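Local coordinates for protein LytB (Plasmodium falciparum, PDB 4N7B) that catalyses the last step of the apicoplast isoprenoid precursor pathway, reducing HMBPP to isopentenyl and dimethylallyl diphosphate with an iron-sulfur cluster, at residues S439-S442 with N443-K446; V448-S451 with Q452-V456; K493-N496 with L497-P501; T486-Q489 with E490-F494; V360-V363 with N364-D367. All coordinates share one frame; numbering follows the deposited sequence.

How the contacts relate
From the N terminus, contact 5 comes first. It closes the short link from strand 357-360 into helix 363-368, in a separate four-stranded parallel sheet. Contacts 1 and 2 follow on one helix, 442-452. Contact 1 caps its start at the probable substrate pocket, and contact 2 ends it before strand 458-461. Their centres lie about 14 Å apart. Contact 4 then starts helix 488-499 and contact 3 finishes it. These two overlap at Lys493 and Phe494. The others are strictly in series, and none encloses or crosses another. Contacts 1 to 4 belong to helices of the five-stranded parallel sheet. The centres of contacts 3 and 5 are about 43 Å apart.

Contact 1: S439-S442 with N443-K446; sequences SSSS and NAKK. With SO4 (sulfate ion), chain C.
The side-chain amide of Asn443 has Ser441 OG above its plane, close to the nitrogen end. That nitrogen, ND2, donates to sulfate O4 at 3.0 Å, while OD1 at the other end accepts from the backbone N of Ala484. Both ends of the amide are therefore held, which fixes its flip. CG sits between the backbone N and the carbonyl carbon (chi1 79°), and this folds the amide back beside the start of the helix. Asn443 N also reaches O4, at 2.9 Å, so one sulfate oxygen takes two bonds from the same residue. Ser442 N donates to sulfate O3 at 2.8 Å, nearly straight (167°). Ser441 is the N-cap of helix 442-452. Its OG accepts from Ala444 N at 3.2 Å, and its carbonyl O accepts from Lys445 N at 3.1 Å. An anion held by the N-H groups at a helix start, which no preceding turn can use, is a common way to bind phosphate. The sulfate probably comes from the crystallisation liquor. It also bonds His260 and His343, so it is consistent with a diphosphate position of the substrate, which Ser441, Ser442 and Asn443 are expected to bind by similarity. The helix dipole would probably favour the negative charge. Farther out, Lys445 bends at chi3, and its NZ makes a weak bond to Ser439 O at 3.2 Å.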
loop_
_atom_site.group_PDB
_atom_site.type_symbol
_atom_site.label_atom_id
_atom_site.label_comp_id
_atom_site.label_asym_id
_atom_site.label_seq_id
_atom_site.Cartn_x
_atom_site.Cartn_y
_atom_site.Cartn_z
ATOM N N SER A 439 -0.678 9.644 -7.001
ATOM C CA SER A 439 0.772 9.614 -7.203
ATOM C C SER A 439 1.500 9.428 -5.882
ATOM O O SER A 439 2.672 9.075 -5.867
ATOM C CB SER A 439 1.265 10.886 -7.899
ATOM O OG SER A 439 0.916 12.017 -7.139
ATOM N N SER A 440 0.807 9.642 -4.768
ATOM C CA SER A 440 1.424 9.423 -3.461
ATOM C C SER A 440 1.434 7.926 -3.107
ATOM O O SER A 440 2.020 7.534 -2.110
ATOM C CB SER A 440 0.670 10.203 -2.381
ATOM O OG SER A 440 -0.664 9.709 -2.242
ATOM N N SER A 441 0.770 7.094 -3.912
ATOM C CA SER A 441 0.713 5.659 -3.634
ATOM C C SER A 441 1.770 4.834 -4.369
ATOM O O SER A 441 1.784 4.768 -5.605
ATOM C CB SER A 441 -0.657 5.085 -3.990
ATOM O OG SER A 441 -0.547 3.675 -4.097
ATOM N N SER A 442 2.618 4.150 -3.610
ATOM C CA SER A 442 3.690 3.372 -4.211
ATOM C C SER A 442 3.143 2.217 -5.056
ATOM O O SER A 442 3.596 2.011 -6.182
ATOM C CB SER A 442 4.668 2.876 -3.131
ATOM O OG SER A 442 5.489 1.825 -3.619
ATOM N N ASN A 443 2.168 1.467 -4.551
ATOM C CA ASN A 443 1.697 0.310 -5.308
ATOM C C ASN A 443 1.020 0.734 -6.614
ATOM O O ASN A 443 1.066 0.004 -7.604
ATOM C CB ASN A 443 0.775 -0.608 -4.471
ATOM C CG ASN A 443 -0.639 -0.079 -4.364
ATOM O OD1 ASN A 443 -1.477 -0.342 -5.223
ATOM N ND2 ASN A 443 -0.917 0.661 -3.303
ATOM N N ALA A 444 0.370 1.898 -6.619
ATOM C CA ALA A 444 -0.176 2.451 -7.862
ATOM C C ALA A 444 0.968 2.675 -8.846
ATOM O O ALA A 444 0.922 2.230 -9.997
ATOM C CB ALA A 444 -0.901 3.774 -7.605
ATOM N N LYS A 445 2.014 3.352 -8.385
ATOM C CA LYS A 445 3.134 3.645 -9.263
ATOM C C LYS A 445 3.769 2.365 -9.770
ATOM O O LYS A 445 4.230 2.311 -10.913
ATOM C CB LYS A 445 4.158 4.525 -8.548
ATOM C CG LYS A 445 3.690 5.979 -8.471
ATOM C CD LYS A 445 4.707 6.883 -7.798
ATOM C CE LYS A 445 4.774 6.626 -6.315
ATOM N NZ LYS A 445 5.590 7.683 -5.639
ATOM N N LYS A 446 3.760 1.317 -8.947
ATOM C CA LYS A 446 4.382 0.054 -9.356
ATOM C C LYS A 446 3.515 -0.683 -10.372
ATOM O O LYS A 446 4.015 -1.506 -11.149
ATOM C CB LYS A 446 4.723 -0.832 -8.149
ATOM C CG LYS A 446 5.666 -0.161 -7.152
ATOM C CD LYS A 446 6.965 0.264 -7.828
ATOM C CE LYS A 446 7.680 1.372 -7.046
ATOM N NZ LYS A 446 8.780 2.005 -7.881
HETATM S S SO4 C . 1.258 2.708 -0.626
HETATM O O1 SO4 C . 1.651 2.117 0.645
HETATM O O2 SO4 C . -0.126 3.187 -0.548
HETATM O O3 SO4 C . 2.163 3.827 -0.874
HETATM O O4 SO4 C . 1.369 1.763 -1.752
#

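Contact 2: V448-S451 with Q452-V456; sequences VYSS and QIRNV. With SO4 (sulfate ion), chain D.
Tyr449 and Ile453 meet one turn apart at the end of helix 442-452, which closes with a Schellman motif. Asn455, with positive phi, is its C-prime residue. Val456 N donates back to Ser451 O at 3.1 Å, and Asn455 N donates to Gln452 O at 2.8 Å. The Tyr449 and Ile453 side chains cross obliquely. Ile453 CG2 lies over one face of the ring, 3.9 Å from its centroid, in a CH-pi contact. The methyl is 18° off the ring normal and shifted toward the rim, so it sits nearest CZ. The phenol itself is turned to Asp389, which bonds its OH. Val448 and Gln452 lie side by side and point the same way, with Val448 CG1 close to Gln452 OE1. Arg454 runs roughly across that direction. Its chain bends at chi3 (-86°), which brings the guanidinium back to the last helical turn. NE donates to Ser450 O at 2.9 Å, and this oxygen lies almost in the guanidinium plane. NH2 adds a weak bond to the same oxygen and has a salt bridge to Asp388 on helix 387-400. NH1 faces a sulfate, probably from the crystallisation liquor, with O3 at 3.1 Å and a weak bond to O2. The buried Ser451 points its hydroxyl across the turn to Val456 and also bonds Thr433. Its OG donates to Val456 O at 2.7 Å, approaching from above the carbonyl plane.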
loop_
_atom_site.group_PDB
_atom_site.type_symbol
_atom_site.label_atom_id
_atom_site.label_comp_id
_atom_site.label_asym_id
_atom_site.label_seq_id
_atom_site.Cartn_x
_atom_site.Cartn_y
_atom_site.Cartn_z
ATOM N N VAL A 448 1.812 0.943 -12.806
ATOM C CA VAL A 448 2.213 1.620 -14.033
ATOM C C VAL A 448 3.538 1.048 -14.535
ATOM O O VAL A 448 3.715 0.751 -15.725
ATOM C CB VAL A 448 2.396 3.116 -13.782
ATOM C CG1 VAL A 448 3.277 3.769 -14.880
ATOM C CG2 VAL A 448 1.061 3.781 -13.700
ATOM N N TYR A 449 4.482 0.911 -13.617
ATOM C CA TYR A 449 5.813 0.428 -13.966
ATOM C C TYR A 449 5.765 -0.999 -14.504
ATOM O O TYR A 449 6.480 -1.336 -15.441
ATOM C CB TYR A 449 6.678 0.488 -12.725
ATOM C CG TYR A 449 8.104 0.019 -12.858
ATOM C CD1 TYR A 449 9.074 0.839 -13.411
ATOM C CD2 TYR A 449 8.492 -1.220 -12.374
ATOM C CE1 TYR A 449 10.401 0.434 -13.491
ATOM C CE2 TYR A 449 9.805 -1.635 -12.452
ATOM C CZ TYR A 449 10.759 -0.796 -13.020
ATOM O OH TYR A 449 12.069 -1.204 -13.095
ATOM N N SER A 450 4.928 -1.841 -13.906
ATOM C CA SER A 450 4.832 -3.241 -14.327
ATOM C C SER A 450 4.446 -3.326 -15.792
ATOM O O SER A 450 4.960 -4.159 -16.525
ATOM C CB SER A 450 3.784 -3.995 -13.485
ATOM O OG SER A 450 4.165 -4.064 -12.120
ATOM N N SER A 451 3.516 -2.475 -16.218
ATOM C CA SER A 451 3.114 -2.430 -17.628
ATOM C C SER A 451 4.228 -1.892 -18.523
ATOM O O SER A 451 4.440 -2.382 -19.635
ATOM C CB SER A 451 1.870 -1.552 -17.772
ATOM O OG SER A 451 1.494 -1.362 -19.128
ATOM N N GLN A 452 4.932 -0.858 -18.064
ATOM C CA GLN A 452 5.945 -0.226 -18.911
ATOM C C GLN A 452 7.125 -1.142 -19.210
ATOM O O GLN A 452 7.598 -1.178 -20.352
ATOM C CB GLN A 452 6.461 1.061 -18.284
ATOM C CG GLN A 452 5.435 2.153 -18.205
ATOM C CD GLN A 452 5.927 3.319 -17.384
ATOM O OE1 GLN A 452 6.437 3.139 -16.281
ATOM N NE2 GLN A 452 5.811 4.516 -17.924
ATOM N N ILE A 453 7.636 -1.857 -18.209
ATOM C CA ILE A 453 8.780 -2.739 -18.468
ATOM C C ILE A 453 8.337 -3.938 -19.309
ATOM O O ILE A 453 9.169 -4.718 -19.786
ATOM C CB ILE A 453 9.464 -3.220 -17.177
ATOM C CG1 ILE A 453 8.490 -4.001 -16.306
ATOM C CG2 ILE A 453 9.956 -2.035 -16.374
ATOM C CD1 ILE A 453 9.187 -4.634 -15.119
ATOM N N ARG A 454 7.023 -4.065 -19.511
ATOM C CA ARG A 454 6.486 -5.058 -20.446
ATOM C C ARG A 454 6.141 -4.391 -21.800
ATOM O O ARG A 454 5.441 -4.957 -22.641
ATOM C CB ARG A 454 5.313 -5.812 -19.807
ATOM C CG ARG A 454 5.738 -7.130 -19.151
ATOM C CD ARG A 454 4.726 -7.665 -18.016
ATOM N NE ARG A 454 5.156 -7.007 -16.801
ATOM C CZ ARG A 454 5.807 -7.566 -15.793
ATOM N NH1 ARG A 454 6.052 -8.860 -15.746
ATOM N NH2 ARG A 454 6.182 -6.790 -14.795
ATOM N N ASN A 455 6.681 -3.186 -21.997
ATOM C CA ASN A 455 6.596 -2.462 -23.262
ATOM C C ASN A 455 5.202 -1.931 -23.605
ATOM O O ASN A 455 4.949 -1.551 -24.737
ATOM C CB ASN A 455 7.129 -3.316 -24.406
ATOM C CG ASN A 455 8.560 -3.721 -24.198
ATOM O OD1 ASN A 455 9.340 -3.005 -23.567
ATOM N ND2 ASN A 455 8.923 -4.871 -24.719
ATOM N N VAL A 456 4.301 -1.860 -22.641
ATOM C CA VAL A 456 3.053 -1.166 -22.928
ATOM C C VAL A 456 2.917 0.130 -22.116
ATOM O O VAL A 456 2.962 0.136 -20.886
ATOM C CB VAL A 456 1.816 -2.117 -22.897
ATOM C CG1 VAL A 456 2.220 -3.495 -22.458
ATOM C CG2 VAL A 456 0.656 -1.543 -22.107
HETATM S S SO4 D . 5.509 -12.085 -17.156
HETATM O O1 SO4 D . 5.228 -13.478 -17.500
HETATM O O2 SO4 D . 4.577 -11.209 -17.862
HETATM O O3 SO4 D . 5.359 -11.899 -15.716
HETATM O O4 SO4 D . 6.878 -11.760 -17.553
#

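Contact 3: K493-N496 with L497-P501; sequences KFVN and LLTNP
The helix draws to its end here, with Leu497 N donating to Lys493 O and Leu498 N to Phe494 O, both at 2.9 Å. The side chains that follow add bonds to the last carbonyls. Thr499 does so first. Its OG1 stands between the backbone N and the carbonyl carbon (chi1 66°), and there it can turn back to the preceding turn. OG1 donates to Val495 O at 2.8 Å. Thr499 N bonds the same oxygen at 3.0 Å, and the two donors reach it from opposite faces of its carbonyl plane. Val495 O is thus gripped twice by one residue. The methyl of Thr499, CG2, lies near Val495 CG1 at 3.9 Å, an apolar touch. Asn500 serves the next carbonyl with its side chain. Its ND2 donates to Asn496 O at 2.9 Å, almost straight (172°). The oxygen lies in the amide plane of Asn500, and the nitrogen comes in along a lone pair of the carbonyl. The amide of Asn500 is turned 49° against that of Asn496. Leu498 drops its CB and CG onto Phe494 O. Phe494, Val495 and Leu498 face the sheet. They meet Ile434, Val436, Leu480, Leu222 and Leu224 on strands 432-436, 477-482 and 221-226. This is the usual packing of a helix in a beta-alpha-beta crossover: helix 488-499 joins strand 477-482 to the parallel edge strand 506-511.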
loop_
_atom_site.group_PDB
_atom_site.type_symbol
_atom_site.label_atom_id
_atom_site.label_comp_id
_atom_site.label_asym_id
_atom_site.label_seq_id
_atom_site.Cartn_x
_atom_site.Cartn_y
_atom_site.Cartn_z
ATOM N N LYS A 493 -16.017 5.862 -13.280
ATOM C CA LYS A 493 -16.089 7.048 -14.130
ATOM C C LYS A 493 -15.253 6.834 -15.402
ATOM O O LYS A 493 -15.630 7.264 -16.494
ATOM C CB LYS A 493 -15.567 8.264 -13.373
ATOM C CG LYS A 493 -16.353 8.602 -12.110
ATOM C CD LYS A 493 -15.979 9.982 -11.580
ATOM C CE LYS A 493 -16.748 10.301 -10.312
ATOM N NZ LYS A 493 -16.545 11.717 -9.829
ATOM N N PHE A 494 -14.119 6.160 -15.271
ATOM C CA PHE A 494 -13.344 5.803 -16.451
ATOM C C PHE A 494 -14.139 4.856 -17.346
ATOM O O PHE A 494 -14.230 5.058 -18.558
ATOM C CB PHE A 494 -12.004 5.179 -16.075
ATOM C CG PHE A 494 -10.909 6.196 -15.817
ATOM C CD1 PHE A 494 -10.188 6.747 -16.866
ATOM C CD2 PHE A 494 -10.617 6.614 -14.519
ATOM C CE1 PHE A 494 -9.179 7.682 -16.623
ATOM C CE2 PHE A 494 -9.612 7.556 -14.279
ATOM C CZ PHE A 494 -8.905 8.083 -15.329
ATOM N N VAL A 495 -14.731 3.825 -16.754
ATOM C CA VAL A 495 -15.490 2.871 -17.550
ATOM C C VAL A 495 -16.601 3.623 -18.270
ATOM O O VAL A 495 -16.828 3.425 -19.457
ATOM C CB VAL A 495 -16.084 1.778 -16.677
ATOM C CG1 VAL A 495 -17.095 0.956 -17.465
ATOM C CG2 VAL A 495 -14.970 0.920 -16.111
ATOM N N ASN A 496 -17.279 4.509 -17.554
ATOM C CA ASN A 496 -18.388 5.243 -18.142
ATOM C C ASN A 496 -17.940 6.141 -19.308
ATOM O O ASN A 496 -18.554 6.154 -20.369
ATOM C CB ASN A 496 -19.111 6.051 -17.066
ATOM C CG ASN A 496 -20.090 7.046 -17.650
ATOM O OD1 ASN A 496 -21.226 6.706 -17.978
ATOM N ND2 ASN A 496 -19.642 8.284 -17.809
ATOM N N LEU A 497 -16.860 6.881 -19.117
ATOM C CA LEU A 497 -16.348 7.739 -20.171
ATOM C C LEU A 497 -15.931 6.921 -21.396
ATOM O O LEU A 497 -16.309 7.240 -22.508
ATOM C CB LEU A 497 -15.154 8.518 -19.641
ATOM C CG LEU A 497 -14.431 9.423 -20.644
ATOM C CD1 LEU A 497 -15.274 10.634 -20.948
ATOM C CD2 LEU A 497 -13.043 9.812 -20.132
ATOM N N LEU A 498 -15.157 5.862 -21.187
ATOM C CA LEU A 498 -14.534 5.136 -22.302
ATOM C C LEU A 498 -15.449 4.211 -23.100
ATOM O O LEU A 498 -15.202 4.000 -24.284
ATOM C CB LEU A 498 -13.322 4.339 -21.800
ATOM C CG LEU A 498 -12.152 5.214 -21.295
ATOM C CD1 LEU A 498 -11.077 4.365 -20.663
ATOM C CD2 LEU A 498 -11.560 6.052 -22.413
ATOM N N THR A 499 -16.483 3.650 -22.462
ATOM C CA THR A 499 -17.371 2.682 -23.131
ATOM C C THR A 499 -18.569 3.343 -23.810
ATOM O O THR A 499 -19.315 2.700 -24.548
ATOM C CB THR A 499 -17.904 1.629 -22.138
ATOM O OG1 THR A 499 -18.752 2.267 -21.181
ATOM C CG2 THR A 499 -16.760 0.966 -21.393
ATOM N N ASN A 500 -18.757 4.629 -23.549
ATOM C CA ASN A 500 -19.787 5.415 -24.221
ATOM C C ASN A 500 -19.236 6.371 -25.284
ATOM O O ASN A 500 -18.034 6.573 -25.371
ATOM C CB ASN A 500 -20.569 6.209 -23.185
ATOM C CG ASN A 500 -21.474 5.334 -22.379
ATOM O OD1 ASN A 500 -22.517 4.901 -22.867
ATOM N ND2 ASN A 500 -21.069 5.020 -21.152
ATOM N N PRO A 501 -20.127 6.949 -26.105
ATOM C CA PRO A 501 -19.696 7.918 -27.114
ATOM C C PRO A 501 -18.997 9.078 -26.428
ATOM O O PRO A 501 -19.373 9.414 -25.306
ATOM C CB PRO A 501 -21.015 8.392 -27.745
ATOM C CG PRO A 501 -22.031 7.322 -27.402
ATOM C CD PRO A 501 -21.592 6.765 -26.089
#

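Contact 4: T486-Q489 with E490-F494; sequences TPEQ and ETQKF
Pro487 meets Glu490 at the start of helix 488-499, where Pro487 is the N-cap. Here the packing is close. Glu490 N donates to Pro487 O at 3.0 Å, coming from above the carbonyl plane. The CB of Glu490 lies against the same oxygen at 3.6 Å. The Glu490 chain then bends at chi2 (-57°) and turns its carboxylate back beside the turn. There OE1 is bonded by Thr463. Thr486 CG2 only comes near Thr491 OG1, at 4.2 Å, while Thr486 OG1 bonds Val436 O. A water joins three residues here. It accepts from Thr491 OG1 at 3.0 Å and donates to Thr486 O and to Glu488 OE2. The carboxylate of Glu488 reaches that water because its chain bends at chi2. Its other oxygen, OE1, has a salt bridge to Arg228, and a glycerol, probably from the crystallisation liquor, bonds the backbone N of Glu488. The outer side is looser. Gln489 is extended along the exposed side, and Lys493 runs past it with CE 3.8 Å from Gln489 NE2, a plain touch. A second water spans Gln489 OE1, at 2.9 Å, and Glu490 OE2. Beneath the helix, Glu490 and Thr491 lie on Val436 of strand 432-436, and Thr491 also meets Ser482 of strand 477-482. Pro487 rests on Val264 and Glu490 on Ile263 of helix 262-271, so the turn sits between that helix and the parallel sheet.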
loop_
_atom_site.group_PDB
_atom_site.type_symbol
_atom_site.label_atom_id
_atom_site.label_comp_id
_atom_site.label_asym_id
_atom_site.label_seq_id
_atom_site.Cartn_x
_atom_site.Cartn_y
_atom_site.Cartn_z
ATOM N N THR A 486 -7.463 2.977 -4.176
ATOM C CA THR A 486 -8.362 3.725 -5.080
ATOM C C THR A 486 -9.866 3.339 -4.984
ATOM O O THR A 486 -10.240 2.188 -5.223
ATOM C CB THR A 486 -7.917 3.543 -6.542
ATOM O OG1 THR A 486 -6.546 3.936 -6.673
ATOM C CG2 THR A 486 -8.758 4.399 -7.456
ATOM N N PRO A 487 -10.736 4.319 -4.668
ATOM C CA PRO A 487 -12.182 4.064 -4.591
ATOM C C PRO A 487 -12.759 3.614 -5.919
ATOM O O PRO A 487 -12.391 4.154 -6.959
ATOM C CB PRO A 487 -12.768 5.419 -4.186
ATOM C CG PRO A 487 -11.614 6.195 -3.628
ATOM C CD PRO A 487 -10.396 5.714 -4.346
ATOM N N GLU A 488 -13.662 2.637 -5.870
ATOM C CA GLU A 488 -14.206 1.994 -7.070
ATOM C C GLU A 488 -14.936 3.025 -7.933
ATOM O O GLU A 488 -14.846 2.967 -9.166
ATOM C CB GLU A 488 -15.129 0.823 -6.703
ATOM C CG GLU A 488 -15.781 0.111 -7.911
ATOM C CD GLU A 488 -14.756 -0.403 -8.945
ATOM O OE1 GLU A 488 -15.151 -0.661 -10.102
ATOM O OE2 GLU A 488 -13.559 -0.550 -8.618
ATOM N N GLN A 489 -15.617 3.989 -7.305
ATOM C CA GLN A 489 -16.298 5.030 -8.082
ATOM C C GLN A 489 -15.354 5.753 -9.050
ATOM O O GLN A 489 -15.742 6.098 -10.173
ATOM C CB GLN A 489 -16.977 6.077 -7.193
ATOM C CG GLN A 489 -18.042 6.910 -7.968
ATOM C CD GLN A 489 -18.502 8.189 -7.237
ATOM O OE1 GLN A 489 -18.065 8.480 -6.119
ATOM N NE2 GLN A 489 -19.390 8.955 -7.881
ATOM N N GLU A 490 -14.114 6.002 -8.646
ATOM C CA GLU A 490 -13.231 6.731 -9.559
ATOM C C GLU A 490 -12.959 5.866 -10.789
ATOM O O GLU A 490 -12.912 6.364 -11.906
ATOM C CB GLU A 490 -11.949 7.173 -8.878
ATOM C CG GLU A 490 -12.195 8.164 -7.771
ATOM C CD GLU A 490 -12.938 9.421 -8.239
ATOM O OE1 GLU A 490 -12.847 9.794 -9.437
ATOM O OE2 GLU A 490 -13.615 10.043 -7.395
ATOM N N THR A 491 -12.866 4.556 -10.589
ATOM C CA THR A 491 -12.624 3.654 -11.703
ATOM C C THR A 491 -13.854 3.527 -12.599
ATOM O O THR A 491 -13.722 3.400 -13.821
ATOM C CB THR A 491 -12.209 2.267 -11.212
ATOM O OG1 THR A 491 -11.038 2.394 -10.406
ATOM C CG2 THR A 491 -11.899 1.346 -12.379
ATOM N N GLN A 492 -15.050 3.576 -12.005
ATOM C CA GLN A 492 -16.281 3.490 -12.787
ATOM C C GLN A 492 -16.451 4.691 -13.721
ATOM O O GLN A 492 -16.976 4.557 -14.826
ATOM C CB GLN A 492 -17.507 3.367 -11.866
ATOM C CG GLN A 492 -17.479 2.100 -11.061
ATOM C CD GLN A 492 -17.596 0.864 -11.948
ATOM O OE1 GLN A 492 -17.936 0.964 -13.136
ATOM N NE2 GLN A 492 -17.319 -0.312 -11.373
ATOM N N LYS A 493 -16.017 5.862 -13.280
ATOM C CA LYS A 493 -16.089 7.048 -14.130
ATOM C C LYS A 493 -15.253 6.834 -15.402
ATOM O O LYS A 493 -15.630 7.264 -16.494
ATOM C CB LYS A 493 -15.567 8.264 -13.373
ATOM C CG LYS A 493 -16.353 8.602 -12.110
ATOM C CD LYS A 493 -15.979 9.982 -11.580
ATOM C CE LYS A 493 -16.748 10.301 -10.312
ATOM N NZ LYS A 493 -16.545 11.717 -9.829
ATOM N N PHE A 494 -14.119 6.160 -15.271
ATOM C CA PHE A 494 -13.344 5.803 -16.451
ATOM C C PHE A 494 -14.139 4.856 -17.346
ATOM O O PHE A 494 -14.230 5.058 -18.558
ATOM C CB PHE A 494 -12.004 5.179 -16.075
ATOM C CG PHE A 494 -10.909 6.196 -15.817
ATOM C CD1 PHE A 494 -10.188 6.747 -16.866
ATOM C CD2 PHE A 494 -10.617 6.614 -14.519
ATOM C CE1 PHE A 494 -9.179 7.682 -16.623
ATOM C CE2 PHE A 494 -9.612 7.556 -14.279
ATOM C CZ PHE A 494 -8.905 8.083 -15.329
HETATM O O HOH W 1 -11.193 0.865 -7.835
HETATM O O HOH W 2 -15.354 8.893 -5.207
#

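Contact 5: V360-V363 with N364-D367; sequences VENV and NDVD
Asp365 carries this contact, and its CB already meets the preceding turn, 3.7 Å from Val360 CB. Its CG stands beside the backbone N, anti to the carbonyl carbon (chi1 -71°), which turns the carboxylate toward residues 360-362. CG lies 3.3 Å from Asn362 OD1. Beyond it the two oxygens part. OD1 takes a water at 2.8 Å, and Asn362 ND2 donates to the same water. OD2 accepts from Glu361 N at 3.0 Å, nearly straight (171°) and on its anti lone pair. Asn362 is the N-cap of helix 363-368. Its OD1 accepts from Asp365 N at 2.7 Å. Asn362 thus receives the N-H of Asp365, while Asp365 receives that of Glu361, one residue before the cap. Val360, at the end of strand 357-360, and Val366 face helix 387-400. Glu361 OE1 accepts from Lys341 N. Its other oxygen, OE2, lies 4.6 Å from Asp365 OD2, and the two carboxylates are nearly coplanar. These like charges would tend to raise the pKa of one acid, while the N-H of Glu361, the water and the positive end of the helix would probably steady the charge on Asp365.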
loop_
_atom_site.group_PDB
_atom_site.type_symbol
_atom_site.label_atom_id
_atom_site.label_comp_id
_atom_site.label_asym_id
_atom_site.label_seq_id
_atom_site.Cartn_x
_atom_site.Cartn_y
_atom_site.Cartn_z
ATOM N N VAL A 360 17.981 -1.185 1.940
ATOM C CA VAL A 360 18.466 -1.102 0.569
ATOM C C VAL A 360 17.341 -0.703 -0.378
ATOM O O VAL A 360 16.274 -1.314 -0.384
ATOM C CB VAL A 360 19.188 -2.405 0.105
ATOM C CG1 VAL A 360 19.906 -3.053 1.277
ATOM C CG2 VAL A 360 18.248 -3.360 -0.530
ATOM N N GLU A 361 17.560 0.356 -1.155
ATOM C CA GLU A 361 16.573 0.730 -2.165
ATOM C C GLU A 361 17.018 0.374 -3.573
ATOM O O GLU A 361 16.238 0.488 -4.521
ATOM C CB GLU A 361 16.185 2.211 -2.086
ATOM C CG GLU A 361 17.162 3.111 -1.429
ATOM C CD GLU A 361 16.713 4.570 -1.457
ATOM O OE1 GLU A 361 15.488 4.823 -1.446
ATOM O OE2 GLU A 361 17.591 5.466 -1.496
ATOM N N ASN A 362 18.257 -0.076 -3.714
ATOM C CA ASN A 362 18.801 -0.386 -5.031
ATOM C C ASN A 362 19.986 -1.320 -4.929
ATOM O O ASN A 362 20.414 -1.662 -3.823
ATOM C CB ASN A 362 19.229 0.892 -5.751
ATOM C CG ASN A 362 20.255 1.700 -4.952
ATOM O OD1 ASN A 362 21.251 1.155 -4.455
ATOM N ND2 ASN A 362 20.005 2.999 -4.806
ATOM N N VAL A 363 20.544 -1.710 -6.072
ATOM C CA VAL A 363 21.659 -2.652 -6.064
ATOM C C VAL A 363 22.988 -1.993 -5.653
ATOM O O VAL A 363 23.937 -2.685 -5.287
ATOM C CB VAL A 363 21.855 -3.316 -7.442
ATOM C CG1 VAL A 363 20.598 -4.058 -7.865
ATOM C CG2 VAL A 363 22.291 -2.265 -8.487
ATOM N N ASN A 364 23.084 -0.669 -5.750
ATOM C CA ASN A 364 24.272 0.020 -5.259
ATOM C C ASN A 364 24.361 -0.267 -3.743
ATOM O O ASN A 364 25.411 -0.661 -3.233
ATOM C CB ASN A 364 24.199 1.528 -5.539
ATOM C CG ASN A 364 24.617 1.916 -6.995
ATOM O OD1 ASN A 364 24.987 1.066 -7.811
ATOM N ND2 ASN A 364 24.546 3.222 -7.305
ATOM N N ASP A 365 23.231 -0.127 -3.043
ATOM C CA ASP A 365 23.189 -0.296 -1.597
ATOM C C ASP A 365 23.620 -1.699 -1.209
ATOM O O ASP A 365 24.197 -1.909 -0.136
ATOM C CB ASP A 365 21.785 -0.016 -1.058
ATOM C CG ASP A 365 21.406 1.456 -1.126
ATOM O OD1 ASP A 365 22.310 2.321 -1.253
ATOM O OD2 ASP A 365 20.191 1.750 -1.047
ATOM N N VAL A 366 23.350 -2.662 -2.083
ATOM C CA VAL A 366 23.746 -4.040 -1.817
ATOM C C VAL A 366 25.274 -4.184 -1.836
ATOM O O VAL A 366 25.856 -4.852 -0.971
ATOM C CB VAL A 366 23.151 -5.009 -2.849
ATOM C CG1 VAL A 366 23.770 -6.386 -2.684
ATOM C CG2 VAL A 366 21.636 -5.080 -2.698
ATOM N N ASP A 367 25.913 -3.566 -2.828
ATOM C CA ASP A 367 27.361 -3.635 -2.964
ATOM C C ASP A 367 28.042 -3.103 -1.725
ATOM O O ASP A 367 29.118 -3.563 -1.365
ATOM C CB ASP A 367 27.833 -2.809 -4.154
ATOM C CG ASP A 367 27.528 -3.464 -5.481
ATOM O OD1 ASP A 367 27.754 -4.688 -5.605
ATOM O OD2 ASP A 367 27.058 -2.755 -6.402
HETATM O O HOH W 3 22.201 4.441 -3.147
#